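Local atomic coordinates of putative branched-chain amino acid transport system substrate-binding protein (Rhodopseudomonas palustris, PDB entry 4F8J), a protein that probably serves as the periplasmic solute receptor of an ABC transporter, named for branched-chain amino acids but seen here with 4'-hydroxycinnamic acid bound. Residues A114-I119 and A284-D289; E7-I12 and K69-M74; I141-S146 and G197-A202; P191-V196 and L218-H223. All coordinates share one frame; numbering follows the deposited sequence. Where two conformers were deposited one is given.

Contact 1 of 4, residues A114-I119 and A284-D289; sequences AMPQPI and AAHSFD. With HC4 (4'-hydroxycinnamic acid), chain E.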
loop_
_atom_site.group_PDB
_atom_site.type_symbol
_atom_site.label_atom_id
_atom_site.label_comp_id
_atom_site.label_asym_id
_atom_site.label_seq_id
_atom_site.Cartn_x
_atom_site.Cartn_y
_atom_site.Cartn_z
ATOM N N ALA A 114 1.485 6.880 -6.767
ATOM C CA ALA A 114 1.369 5.904 -5.668
ATOM C C ALA A 114 1.534 4.475 -6.152
ATOM O O ALA A 114 0.990 4.098 -7.200
ATOM C CB ALA A 114 0.018 6.059 -4.977
HETATM N N MSE A 115 2.271 3.691 -5.375
HETATM C CA MSE A 115 2.391 2.256 -5.587
HETATM C C MSE A 115 1.195 1.459 -5.062
HETATM O O MSE A 115 0.712 0.564 -5.750
HETATM C CB MSE A 115 3.693 1.714 -4.967
HETATM C CG MSE A 115 4.997 2.175 -5.535
HETATM SE SE MSE A 115 5.194 1.602 -7.415
HETATM C CE MSE A 115 4.714 3.041 -7.944
ATOM N N PRO A 116 0.722 1.726 -3.843
ATOM C CA PRO A 116 -0.421 0.899 -3.361
ATOM C C PRO A 116 -1.643 1.035 -4.227
ATOM O O PRO A 116 -1.895 2.089 -4.809
ATOM C CB PRO A 116 -0.680 1.446 -1.956
ATOM C CG PRO A 116 0.631 2.024 -1.567
ATOM C CD PRO A 116 1.146 2.674 -2.798
ATOM N N GLN A 117 -2.441 -0.019 -4.270
ATOM C CA GLN A 117 -3.670 0.031 -5.001
ATOM C C GLN A 117 -4.612 1.103 -4.456
ATOM O O GLN A 117 -4.732 1.270 -3.233
ATOM C CB GLN A 117 -4.377 -1.303 -4.969
ATOM C CG GLN A 117 -3.612 -2.453 -5.641
ATOM C CD GLN A 117 -2.534 -3.074 -4.803
ATOM O OE1 GLN A 117 -2.320 -2.715 -3.643
ATOM N NE2 GLN A 117 -1.789 -3.997 -5.415
ATOM N N PRO A 118 -5.281 1.831 -5.348
ATOM C CA PRO A 118 -6.230 2.831 -4.879
ATOM C C PRO A 118 -7.402 2.170 -4.161
ATOM O O PRO A 118 -7.813 1.049 -4.506
ATOM C CB PRO A 118 -6.663 3.541 -6.147
ATOM C CG PRO A 118 -6.478 2.563 -7.217
ATOM C CD PRO A 118 -5.319 1.698 -6.810
ATOM N N ILE A 119 -7.900 2.863 -3.159
ATOM C CA ILE A 119 -8.981 2.324 -2.347
ATOM C C ILE A 119 -10.158 1.796 -3.180
ATOM O O ILE A 119 -10.594 0.659 -2.951
ATOM C CB ILE A 119 -9.387 3.304 -1.202
ATOM C CG1 ILE A 119 -8.437 3.154 -0.017
ATOM C CG2 ILE A 119 -10.822 3.046 -0.730
ATOM C CD1 ILE A 119 -6.989 3.399 -0.317
ATOM N N ALA A 284 6.596 -4.992 1.375
ATOM C CA ALA A 284 7.887 -5.187 0.724
ATOM C C ALA A 284 7.733 -4.916 -0.766
ATOM O O ALA A 284 8.601 -4.373 -1.397
ATOM C CB ALA A 284 8.383 -6.610 0.927
ATOM N N ALA A 285 6.603 -5.350 -1.330
ATOM C CA ALA A 285 6.373 -5.247 -2.744
ATOM C C ALA A 285 6.326 -3.767 -3.190
ATOM O O ALA A 285 6.660 -3.480 -4.346
ATOM C CB ALA A 285 5.103 -5.995 -3.136
ATOM N N HIS A 286 5.850 -2.848 -2.352
ATOM C CA HIS A 286 5.746 -1.451 -2.797
ATOM C C HIS A 286 7.098 -0.803 -3.039
ATOM O O HIS A 286 7.279 -0.104 -4.039
ATOM C CB HIS A 286 4.918 -0.590 -1.884
ATOM C CG HIS A 286 3.494 -1.059 -1.719
ATOM N ND1 HIS A 286 2.754 -1.583 -2.746
ATOM C CD2 HIS A 286 2.675 -1.105 -0.575
ATOM C CE1 HIS A 286 1.526 -1.911 -2.290
ATOM N NE2 HIS A 286 1.458 -1.610 -0.986
ATOM N N SER A 287 8.060 -1.037 -2.139
ATOM C CA SER A 287 9.393 -0.468 -2.380
ATOM C C SER A 287 10.082 -1.203 -3.523
ATOM O O SER A 287 10.711 -0.567 -4.368
ATOM C CB SER A 287 10.242 -0.396 -1.104
ATOM O OG SER A 287 10.400 -1.702 -0.635
ATOM N N PHE A 288 9.913 -2.522 -3.632
ATOM C CA PHE A 288 10.477 -3.297 -4.750
ATOM C C PHE A 288 9.909 -2.767 -6.070
ATOM O O PHE A 288 10.639 -2.491 -7.027
ATOM C CB PHE A 288 10.113 -4.785 -4.564
ATOM C CG PHE A 288 10.643 -5.695 -5.617
ATOM C CD1 PHE A 288 11.943 -6.236 -5.555
ATOM C CD2 PHE A 288 9.841 -6.045 -6.670
ATOM C CE1 PHE A 288 12.384 -7.102 -6.534
ATOM C CE2 PHE A 288 10.286 -6.911 -7.640
ATOM C CZ PHE A 288 11.564 -7.428 -7.573
ATOM N N ASP A 289 8.598 -2.559 -6.108
ATOM C CA ASP A 289 7.931 -2.130 -7.337
ATOM C C ASP A 289 8.343 -0.698 -7.698
ATOM O O ASP A 289 8.416 -0.372 -8.885
ATOM C CB ASP A 289 6.425 -2.197 -7.198
ATOM C CG ASP A 289 5.898 -3.616 -7.184
ATOM O OD1 ASP A 289 6.693 -4.555 -7.432
ATOM O OD2 ASP A 289 4.666 -3.795 -7.018
HETATM C C1 HC4 E . -2.394 3.447 6.400
HETATM O O1 HC4 E . -2.559 4.676 6.354
HETATM O O2 HC4 E . -2.101 2.859 7.479
HETATM C C2 HC4 E . -2.504 2.569 5.203
HETATM C C3 HC4 E . -1.523 1.695 4.983
HETATM C "C1'" HC4 E . -1.412 0.880 3.733
HETATM C "C2'" HC4 E . -2.519 0.419 2.995
HETATM C "C3'" HC4 E . -2.328 -0.273 1.809
HETATM C "C4'" HC4 E . -1.072 -0.560 1.308
HETATM C "C5'" HC4 E . 0.025 -0.117 2.037
HETATM C "C6'" HC4 E . -0.175 0.584 3.213
HETATM O "O4'" HC4 E . -0.853 -1.265 0.149
#

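Contact 2 of 4, residues E7-I12 and K69-M74; sequences EITIGI and KADVIM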
loop_
_atom_site.group_PDB
_atom_site.type_symbol
_atom_site.label_atom_id
_atom_site.label_comp_id
_atom_site.label_asym_id
_atom_site.label_seq_id
_atom_site.Cartn_x
_atom_site.Cartn_y
_atom_site.Cartn_z
ATOM N N GLU A 7 25.847 9.458 -10.104
ATOM C CA GLU A 7 24.882 8.625 -9.411
ATOM C C GLU A 7 23.472 9.220 -9.530
ATOM O O GLU A 7 23.301 10.419 -9.743
ATOM C CB GLU A 7 25.275 8.463 -7.944
ATOM C CG GLU A 7 25.029 9.698 -7.087
ATOM C CD GLU A 7 26.193 10.657 -7.006
ATOM O OE1 GLU A 7 27.121 10.625 -7.856
ATOM O OE2 GLU A 7 26.166 11.477 -6.067
ATOM N N ILE A 8 22.478 8.348 -9.411
ATOM C CA ILE A 8 21.091 8.743 -9.310
ATOM C C ILE A 8 20.734 8.594 -7.819
ATOM O O ILE A 8 20.925 7.540 -7.222
ATOM C CB ILE A 8 20.231 7.845 -10.180
ATOM C CG1 ILE A 8 20.657 7.995 -11.677
ATOM C CG2 ILE A 8 18.733 8.099 -9.985
ATOM C CD1 ILE A 8 20.070 6.918 -12.505
ATOM N N THR A 9 20.207 9.659 -7.240
ATOM C CA THR A 9 20.012 9.752 -5.793
ATOM C C THR A 9 18.543 9.606 -5.437
ATOM O O THR A 9 17.671 10.375 -5.893
ATOM C CB THR A 9 20.552 11.092 -5.284
ATOM O OG1 THR A 9 21.908 11.237 -5.745
ATOM C CG2 THR A 9 20.526 11.168 -3.729
ATOM N N ILE A 10 18.272 8.644 -4.568
ATOM C CA ILE A 10 16.919 8.293 -4.176
ATOM C C ILE A 10 16.831 8.352 -2.662
ATOM O O ILE A 10 17.591 7.685 -1.969
ATOM C CB ILE A 10 16.587 6.878 -4.642
ATOM C CG1 ILE A 10 16.745 6.801 -6.171
ATOM C CG2 ILE A 10 15.192 6.483 -4.192
ATOM C CD1 ILE A 10 17.030 5.422 -6.636
ATOM N N GLY A 11 15.939 9.183 -2.142
ATOM C CA GLY A 11 15.684 9.202 -0.708
ATOM C C GLY A 11 14.403 8.480 -0.368
ATOM O O GLY A 11 13.384 8.685 -1.021
ATOM N N ILE A 12 14.447 7.681 0.693
ATOM C CA ILE A 12 13.329 6.851 1.094
ATOM C C ILE A 12 13.087 7.057 2.580
ATOM O O ILE A 12 13.999 6.852 3.380
ATOM C CB ILE A 12 13.627 5.354 0.851
ATOM C CG1 ILE A 12 14.069 5.125 -0.602
ATOM C CG2 ILE A 12 12.374 4.544 1.109
ATOM C CD1 ILE A 12 14.289 3.657 -0.958
ATOM N N LYS A 69 20.051 16.427 -2.479
ATOM C CA LYS A 69 19.731 16.822 -3.856
ATOM C C LYS A 69 19.115 15.639 -4.624
ATOM O O LYS A 69 19.481 15.329 -5.777
ATOM C CB LYS A 69 20.976 17.412 -4.560
ATOM C CG LYS A 69 21.568 18.610 -3.808
ATOM C CD LYS A 69 22.953 18.978 -4.326
ATOM C CE LYS A 69 23.636 20.076 -3.507
ATOM N NZ LYS A 69 23.949 19.632 -2.121
ATOM N N ALA A 70 18.197 14.933 -3.967
ATOM C CA ALA A 70 17.613 13.720 -4.525
ATOM C C ALA A 70 16.936 13.930 -5.874
ATOM O O ALA A 70 16.286 14.936 -6.107
ATOM C CB ALA A 70 16.585 13.105 -3.555
ATOM N N ASP A 71 17.068 12.939 -6.752
ATOM C CA ASP A 71 16.341 12.893 -8.031
ATOM C C ASP A 71 14.918 12.391 -7.855
ATOM O O ASP A 71 14.031 12.768 -8.586
ATOM C CB ASP A 71 17.084 11.981 -8.999
ATOM C CG ASP A 71 18.490 12.509 -9.312
ATOM O OD1 ASP A 71 18.566 13.627 -9.858
ATOM O OD2 ASP A 71 19.476 11.805 -9.046
ATOM N N VAL A 72 14.726 11.521 -6.861
ATOM C CA VAL A 72 13.421 10.895 -6.566
ATOM C C VAL A 72 13.348 10.670 -5.068
ATOM O O VAL A 72 14.348 10.327 -4.427
ATOM C CB VAL A 72 13.236 9.498 -7.276
ATOM C CG1 VAL A 72 11.869 8.869 -6.985
ATOM C CG2 VAL A 72 13.469 9.629 -8.773
ATOM N N ILE A 73 12.168 10.882 -4.507
ATOM C CA ILE A 73 11.905 10.557 -3.111
ATOM C C ILE A 73 10.769 9.548 -3.008
ATOM O O ILE A 73 9.893 9.459 -3.882
ATOM C CB ILE A 73 11.692 11.793 -2.231
ATOM C CG1 ILE A 73 10.459 12.550 -2.555
ATOM C CG2 ILE A 73 12.934 12.687 -2.295
ATOM C CD1 ILE A 73 10.191 13.663 -1.560
HETATM N N MSE A 74 10.808 8.735 -1.965
HETATM C CA MSE A 74 9.851 7.636 -1.808
HETATM C C MSE A 74 9.416 7.606 -0.350
HETATM O O MSE A 74 10.178 7.879 0.554
HETATM C CB MSE A 74 10.467 6.279 -2.157
HETATM C CG MSE A 74 11.012 6.124 -3.503
HETATM SE SE MSE A 74 11.680 4.318 -3.744
HETATM C CE MSE A 74 12.295 4.541 -5.558
HETATM O O HOH W 1 21.837 12.615 -8.150
#

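Contact 3 of 4, residues I141-S146 and G197-A202; sequences IGYSDS and GASGTA. With HC4 (4'-hydroxycinnamic acid), chain E; SO4 (sulfate ion), chain I.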
loop_
_atom_site.group_PDB
_atom_site.type_symbol
_atom_site.label_atom_id
_atom_site.label_comp_id
_atom_site.label_asym_id
_atom_site.label_seq_id
_atom_site.Cartn_x
_atom_site.Cartn_y
_atom_site.Cartn_z
ATOM N N ILE A 141 -15.747 -0.430 10.851
ATOM C CA ILE A 141 -14.842 0.039 11.905
ATOM C C ILE A 141 -13.489 0.341 11.269
ATOM O O ILE A 141 -12.893 -0.522 10.605
ATOM C CB ILE A 141 -14.710 -0.977 13.072
ATOM C CG1 ILE A 141 -13.794 -0.384 14.135
ATOM C CG2 ILE A 141 -14.235 -2.360 12.590
ATOM C CD1 ILE A 141 -13.853 -1.144 15.445
ATOM N N GLY A 142 -13.038 1.578 11.418
ATOM C CA GLY A 142 -11.778 2.006 10.825
ATOM C C GLY A 142 -11.156 3.202 11.505
ATOM O O GLY A 142 -11.724 3.741 12.471
ATOM N N TYR A 143 -9.994 3.613 11.033
ATOM C CA TYR A 143 -9.292 4.726 11.680
ATOM C C TYR A 143 -10.096 6.006 11.611
ATOM O O TYR A 143 -10.788 6.273 10.623
ATOM C CB TYR A 143 -7.956 5.020 11.027
ATOM C CG TYR A 143 -6.941 3.906 11.053
ATOM C CD1 TYR A 143 -6.789 3.092 12.166
ATOM C CD2 TYR A 143 -6.043 3.765 10.021
ATOM C CE1 TYR A 143 -5.820 2.082 12.197
ATOM C CE2 TYR A 143 -5.085 2.765 10.020
ATOM C CZ TYR A 143 -4.945 1.948 11.118
ATOM O OH TYR A 143 -3.979 0.957 11.153
ATOM N N SER A 144 -9.919 6.837 12.645
ATOM C CA SER A 144 -10.421 8.201 12.656
ATOM C C SER A 144 -9.415 9.161 11.997
ATOM O O SER A 144 -8.999 10.183 12.573
ATOM C CB SER A 144 -10.697 8.632 14.106
ATOM O OG SER A 144 -9.568 8.336 14.920
ATOM N N ASP A 145 -8.990 8.849 10.781
ATOM C CA ASP A 145 -8.104 9.736 10.039
ATOM C C ASP A 145 -8.350 9.527 8.543
ATOM O O ASP A 145 -9.296 8.828 8.167
ATOM C CB ASP A 145 -6.638 9.490 10.446
ATOM C CG ASP A 145 -6.051 8.189 9.907
ATOM O OD1 ASP A 145 -6.686 7.442 9.136
ATOM O OD2 ASP A 145 -4.900 7.920 10.286
ATOM N N SER A 146 -7.508 10.124 7.710
ATOM C CA SER A 146 -7.717 10.128 6.257
ATOM C C SER A 146 -7.865 8.753 5.608
ATOM O O SER A 146 -8.742 8.577 4.772
ATOM C CB SER A 146 -6.595 10.880 5.561
ATOM O OG SER A 146 -6.919 11.069 4.202
ATOM N N GLY A 197 -11.386 -0.974 8.389
ATOM C CA GLY A 197 -10.505 -0.043 7.668
ATOM C C GLY A 197 -9.269 0.365 8.468
ATOM O O GLY A 197 -9.239 1.379 9.149
ATOM N N ALA A 198 -8.225 -0.438 8.378
ATOM C CA ALA A 198 -7.064 -0.241 9.211
ATOM C C ALA A 198 -5.899 -0.937 8.493
ATOM O O ALA A 198 -6.017 -1.280 7.297
ATOM C CB ALA A 198 -7.319 -0.803 10.618
ATOM N N SER A 199 -4.776 -1.102 9.192
ATOM C CA SER A 199 -3.569 -1.603 8.562
ATOM C C SER A 199 -2.656 -2.219 9.606
ATOM O O SER A 199 -2.778 -1.929 10.778
ATOM C CB SER A 199 -2.860 -0.452 7.844
ATOM O OG SER A 199 -2.471 0.562 8.752
ATOM N N GLY A 200 -1.798 -3.120 9.148
ATOM C CA GLY A 200 -0.809 -3.755 10.017
ATOM C C GLY A 200 -1.386 -4.328 11.289
ATOM O O GLY A 200 -2.429 -4.984 11.279
ATOM N N THR A 201 -0.715 -4.066 12.413
ATOM C CA THR A 201 -1.135 -4.607 13.704
ATOM C C THR A 201 -2.551 -4.175 14.127
ATOM O O THR A 201 -3.351 -4.986 14.604
ATOM C CB THR A 201 -0.103 -4.217 14.794
ATOM O OG1 THR A 201 1.148 -4.819 14.452
ATOM C CG2 THR A 201 -0.546 -4.679 16.177
ATOM N N ALA A 202 -2.882 -2.904 13.933
ATOM C CA ALA A 202 -4.232 -2.435 14.254
ATOM C C ALA A 202 -5.327 -3.155 13.473
ATOM O O ALA A 202 -6.419 -3.311 13.989
ATOM C CB ALA A 202 -4.342 -0.930 14.066
HETATM C C1 HC4 E . -2.394 3.447 6.400
HETATM O O1 HC4 E . -2.559 4.676 6.354
HETATM O O2 HC4 E . -2.101 2.859 7.479
HETATM C C2 HC4 E . -2.504 2.569 5.203
HETATM C C3 HC4 E . -1.523 1.695 4.983
HETATM C "C1'" HC4 E . -1.412 0.880 3.733
HETATM C "C2'" HC4 E . -2.519 0.419 2.995
HETATM C "C3'" HC4 E . -2.328 -0.273 1.809
HETATM C "C4'" HC4 E . -1.072 -0.560 1.308
HETATM C "C5'" HC4 E . 0.025 -0.117 2.037
HETATM C "C6'" HC4 E . -0.175 0.584 3.213
HETATM O "O4'" HC4 E . -0.853 -1.265 0.149
HETATM S S SO4 I . -5.836 14.937 3.675
HETATM O O1 SO4 I . -4.998 16.139 3.922
HETATM O O2 SO4 I . -6.140 14.833 2.226
HETATM O O3 SO4 I . -5.113 13.725 4.134
HETATM O O4 SO4 I . -7.110 15.067 4.425
#

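Contact 4 of 4, residues P191-V196 and L218-H223; sequences PDAILV and LIYQTH. With HC4 (4'-hydroxycinnamic acid), chain E.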
loop_
_atom_site.group_PDB
_atom_site.type_symbol
_atom_site.label_atom_id
_atom_site.label_comp_id
_atom_site.label_asym_id
_atom_site.label_seq_id
_atom_site.Cartn_x
_atom_site.Cartn_y
_atom_site.Cartn_z
ATOM N N PRO A 191 -24.721 -6.556 11.667
ATOM C CA PRO A 191 -24.763 -6.506 10.215
ATOM C C PRO A 191 -24.368 -7.867 9.674
ATOM O O PRO A 191 -23.688 -8.625 10.380
ATOM C CB PRO A 191 -23.718 -5.453 9.872
ATOM C CG PRO A 191 -22.774 -5.490 11.022
ATOM C CD PRO A 191 -23.627 -5.744 12.214
ATOM N N ASP A 192 -24.756 -8.170 8.438
ATOM C CA ASP A 192 -24.318 -9.402 7.787
ATOM C C ASP A 192 -22.793 -9.505 7.643
ATOM O O ASP A 192 -22.225 -10.610 7.747
ATOM C CB ASP A 192 -24.964 -9.524 6.405
ATOM C CG ASP A 192 -26.474 -9.540 6.458
ATOM O OD1 ASP A 192 -27.056 -10.014 7.464
ATOM O OD2 ASP A 192 -27.090 -9.097 5.459
ATOM N N ALA A 193 -22.125 -8.366 7.399
ATOM C CA ALA A 193 -20.661 -8.302 7.329
ATOM C C ALA A 193 -20.164 -7.013 7.980
ATOM O O ALA A 193 -20.918 -6.036 8.157
ATOM C CB ALA A 193 -20.192 -8.388 5.866
ATOM N N ILE A 194 -18.883 -7.027 8.349
ATOM C CA ILE A 194 -18.198 -5.817 8.791
ATOM C C ILE A 194 -16.904 -5.612 7.984
ATOM O O ILE A 194 -16.156 -6.562 7.694
ATOM C CB ILE A 194 -17.891 -5.901 10.298
ATOM C CG1 ILE A 194 -19.196 -5.851 11.076
ATOM C CG2 ILE A 194 -16.899 -4.822 10.759
ATOM C CD1 ILE A 194 -19.076 -6.192 12.555
ATOM N N LEU A 195 -16.696 -4.373 7.535
ATOM C CA LEU A 195 -15.463 -3.978 6.871
ATOM C C LEU A 195 -14.603 -3.286 7.905
ATOM O O LEU A 195 -15.058 -2.351 8.592
ATOM C CB LEU A 195 -15.752 -2.973 5.738
ATOM C CG LEU A 195 -14.526 -2.307 5.090
ATOM C CD1 LEU A 195 -13.686 -3.388 4.381
ATOM C CD2 LEU A 195 -14.980 -1.229 4.106
ATOM N N VAL A 196 -13.351 -3.740 8.010
ATOM C CA VAL A 196 -12.380 -3.148 8.920
ATOM C C VAL A 196 -11.452 -2.279 8.083
ATOM O O VAL A 196 -10.830 -2.785 7.171
ATOM C CB VAL A 196 -11.525 -4.217 9.626
ATOM C CG1 VAL A 196 -10.492 -3.539 10.523
ATOM C CG2 VAL A 196 -12.400 -5.158 10.421
ATOM N N LEU A 218 -19.527 -12.212 8.211
ATOM C CA LEU A 218 -18.283 -12.175 7.477
ATOM C C LEU A 218 -17.479 -10.930 7.850
ATOM O O LEU A 218 -18.072 -9.855 8.095
ATOM C CB LEU A 218 -18.538 -12.210 5.983
ATOM C CG LEU A 218 -19.213 -13.434 5.376
ATOM C CD1 LEU A 218 -19.215 -13.284 3.844
ATOM C CD2 LEU A 218 -18.538 -14.743 5.746
ATOM N N ILE A 219 -16.154 -11.077 7.973
ATOM C CA ILE A 219 -15.261 -9.931 8.184
ATOM C C ILE A 219 -14.373 -9.715 6.984
ATOM O O ILE A 219 -13.803 -10.690 6.408
ATOM C CB ILE A 219 -14.422 -10.040 9.471
ATOM C CG1 ILE A 219 -15.360 -10.170 10.673
ATOM C CG2 ILE A 219 -13.484 -8.814 9.616
ATOM C CD1 ILE A 219 -14.669 -10.528 11.990
ATOM N N TYR A 220 -14.341 -8.445 6.553
ATOM C CA TYR A 220 -13.561 -8.008 5.405
ATOM C C TYR A 220 -12.477 -7.038 5.835
ATOM O O TYR A 220 -12.712 -6.121 6.627
ATOM C CB TYR A 220 -14.494 -7.341 4.381
ATOM C CG TYR A 220 -15.441 -8.295 3.683
ATOM C CD1 TYR A 220 -16.616 -8.735 4.305
ATOM C CD2 TYR A 220 -15.174 -8.766 2.405
ATOM C CE1 TYR A 220 -17.478 -9.590 3.666
ATOM C CE2 TYR A 220 -16.042 -9.635 1.766
ATOM C CZ TYR A 220 -17.193 -10.040 2.389
ATOM O OH TYR A 220 -18.057 -10.920 1.756
ATOM N N GLN A 221 -11.291 -7.282 5.270
ATOM C CA GLN A 221 -10.059 -6.547 5.570
ATOM C C GLN A 221 -9.525 -5.882 4.326
ATOM O O GLN A 221 -9.635 -6.427 3.201
ATOM C CB GLN A 221 -8.971 -7.444 6.182
ATOM C CG GLN A 221 -9.268 -7.959 7.576
ATOM C CD GLN A 221 -9.014 -6.936 8.674
ATOM O OE1 GLN A 221 -8.368 -5.896 8.437
ATOM N NE2 GLN A 221 -9.415 -7.264 9.905
ATOM N N THR A 222 -8.935 -4.695 4.546
ATOM C CA THR A 222 -8.275 -3.930 3.489
ATOM C C THR A 222 -6.863 -4.450 3.185
ATOM O O THR A 222 -6.300 -5.302 3.899
ATOM C CB THR A 222 -8.143 -2.419 3.844
ATOM O OG1 THR A 222 -7.102 -2.191 4.804
ATOM C CG2 THR A 222 -9.436 -1.810 4.336
ATOM N N HIS A 223 -6.298 -3.928 2.103
ATOM C CA HIS A 223 -4.937 -4.301 1.707
ATOM C C HIS A 223 -3.863 -3.797 2.644
ATOM O O HIS A 223 -2.744 -4.287 2.643
ATOM C CB HIS A 223 -4.662 -3.954 0.261
ATOM C CG HIS A 223 -4.901 -2.507 -0.108
ATOM N ND1 HIS A 223 -5.946 -1.753 0.365
ATOM C CD2 HIS A 223 -4.244 -1.720 -1.042
ATOM C CE1 HIS A 223 -5.899 -0.535 -0.221
ATOM N NE2 HIS A 223 -4.857 -0.516 -1.076
HETATM C C1 HC4 E . -2.394 3.447 6.400
HETATM O O1 HC4 E . -2.559 4.676 6.354
HETATM O O2 HC4 E . -2.101 2.859 7.479
HETATM C C2 HC4 E . -2.504 2.569 5.203
HETATM C C3 HC4 E . -1.523 1.695 4.983
HETATM C "C1'" HC4 E . -1.412 0.880 3.733
HETATM C "C2'" HC4 E . -2.519 0.419 2.995
HETATM C "C3'" HC4 E . -2.328 -0.273 1.809
HETATM C "C4'" HC4 E . -1.072 -0.560 1.308
HETATM C "C5'" HC4 E . 0.025 -0.117 2.037
HETATM C "C6'" HC4 E . -0.175 0.584 3.213
HETATM O "O4'" HC4 E . -0.853 -1.265 0.149
HETATM O O HOH W 2 -8.266 -3.515 7.125
#

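Contact 1 of 4, residues A114-I119 and A284-D289
At the phenol end of the ligand pocket, Pro116 and His286 meet where a segment leading from strand 112-114 to helix 119-132 passes helix 282-302. Pro116 sets CG over one face of the imidazole, toward the rim: CG sits 3.9 Å from the centroid of the His286 ring and 16° off its normal, a CH-pi contact. The same proline turns CB to the ligand, 3.4 Å from O4' of 4'-hydroxycinnamic acid. His286 NE2 is hydrogen-bonded to that O4' at 2.6 Å, somewhat bent (152°). The ligand oxygen comes in at the edge of the imidazole, near its plane, so one ring offers its face to the proline and its edge to the phenol. Gln117 OE1 also lies near the ring plane, 4.2 Å from His286 CE1, but its hydrogen bond goes to Gln282. Next to Pro116, Met115, a selenomethionine, lies against the helix backbone, with CG 3.6 Å from His286 O. The bend at chi2 (-63°) turns SE toward Asp289, 4.0 Å from its CB. The carboxylate of Asp289 is held elsewhere, by Ser329 and Gln330. A histidine packed under a proline and meeting the ligand hydroxyl thus forms part of the wall of the interlobe cleft, the binding site characteristic of periplasmic binding proteins.

Contact 2 of 4, residues E7-I12 and K69-M74
Thr9 and Asp71 meet just ahead of the bridges of a parallel strand pair, 8-12 beside 72-74, in the sheet of the N-terminal Rossmann-like lobe. Backbone bonds form the ladder: Gly11 N donates to Val72 O at 3.0 Å and Gly11 O accepts from Met74 N at 2.7 Å. Thr9 O takes Asp71 N at 2.8 Å and, weakly, Val72 N.

The carboxylate of Asp71 extends the ladder by side chain. Its OD2 accepts Thr9 N at 2.9 Å along an almost straight line (174°), through the lone pair anti to OD1, while OD1 takes Gly308 N. CG lies anti to the carbonyl carbon (chi1 -62°), which swings the carboxylate back toward Thr9. A water joins OD2 to Glu7 O and Thr9 OG1, giving this oxygen a second donor.

Apolar contacts gather on the face carrying Ile10, Ile12, Val72 and Met74, where helix 282-302 packs on Ile10 and Met74 through Phe291 and Leu294, and Val72 meets Ile316 of helix 310-322. Selenomethionine Met74 runs extended alongside Ile12, with SE 3.9 Å from Ile12 CD1. Its terminal methyl reaches back along the first strand, putting Met74 CE 3.7 Å from Ile10 CG2.

Contact 3 of 4, residues I141-S146 and G197-A202
Gly142 and Gly197 bring their CA atoms unusually close, 4.0 Å apart, an approach between two residues without side chains that sets Gly142 CA against Gly197 O. Two backbone bonds anchor the segments there as parallel strand ends, Gly197 N to Ile141 O at 2.7 Å and Tyr143 N to Gly197 O at 3.0 Å. From this pairing the Tyr143 hydroxyl reaches the side chain of Ser199. Tyr143 OH lies 2.9 Å from Ser199 OG, a likely but unsettled hydrogen bond. Ser199 OG in turn donates to O2 of 4'-hydroxycinnamic acid at 2.7 Å, making tyrosine a second-shell neighbour that may position the serine. With chi1 62°, OG stands between the backbone N and the carbonyl carbon, which directs it toward both the tyrosine hydroxyl and the ligand carboxylate. The tyrosine ring lies over the peptide of the opposite segment: Ala198 CA is 3.9 Å from the ring centroid and 23° off its normal, a CH-pi contact, and Gly197 O lies over the same face. At the ring's edge Ala202 CB approaches, 3.8 Å from CE1 of Tyr143. Arg174 pairs with Asp145 and also bonds the ligand. Phe172 of strand 165-172 meets Tyr143 edge-to-face and touches Ala198 and Ala202. The contact sits at the C-terminal ends of strands 137-143 and 193-197, ahead of helices 146-161 and 200-212.

Contact 4 of 4, residues P191-V196 and L218-H223
Val196 and Tyr220 mark the tight inner part of this parallel strand pair, the two strands of a beta-alpha-beta crossover through helix 200-212. Val196 N donates to Tyr220 O at 2.8 Å and Tyr220 N to Ile194 O at 2.9 Å, both close to straight. On one face Ala193 CB rests 3.7 Å from CE1 of the Tyr220 ring. Leu195, with CG anti to the backbone N (chi1 171°), crosses Tyr220 at about a right angle and puts CD1 4.0 Å from its CB. Helix 119-132 covers this face, and the Tyr220 hydroxyl is hydrogen-bonded to His129. On the other face Val196 CG2 packs on Ile219 CG2, while Gln221 lies alongside Val196 with its amide held by Gln207 and Ala203.

The two ends are looser. At the start, Leu218 N reaches Asp192 O at 3.2 Å. Beyond Gln221 the strands part around a water that accepts from Thr222 N and lies 2.7 Å from both Val196 O and Gln221 OE1. Beyond the water, His223 lays its ring face against 4'-hydroxycinnamic acid, C3' 3.7 Å above the plane. Water and polar side chains thus take over where the backbone ladder ends, consistent with strand ends that face the binding cleft.

In the fold
From the N terminus, contact 2 closes first, returning the chain after strand 41-49 and helix 54-67 to strand 8-14 in the first lobe's sheet. Contact 1 then opens at 114-119 and closes only at 284-289, so the second lobe's segments in contacts 3 and 4 nest inside its loop. Contacts 3 and 4 cross, for their segments alternate: 141-146, 191-196, 197-202, 218-223; they share strand 193-197 and touch through Ile141 and Leu195. Contact 1 touches contact 4 through Gln117 and His223. The ligand is met by contacts 1, 3 and 4, whereas in contact 2 the side chain of Met74 stays about 13 Å from it.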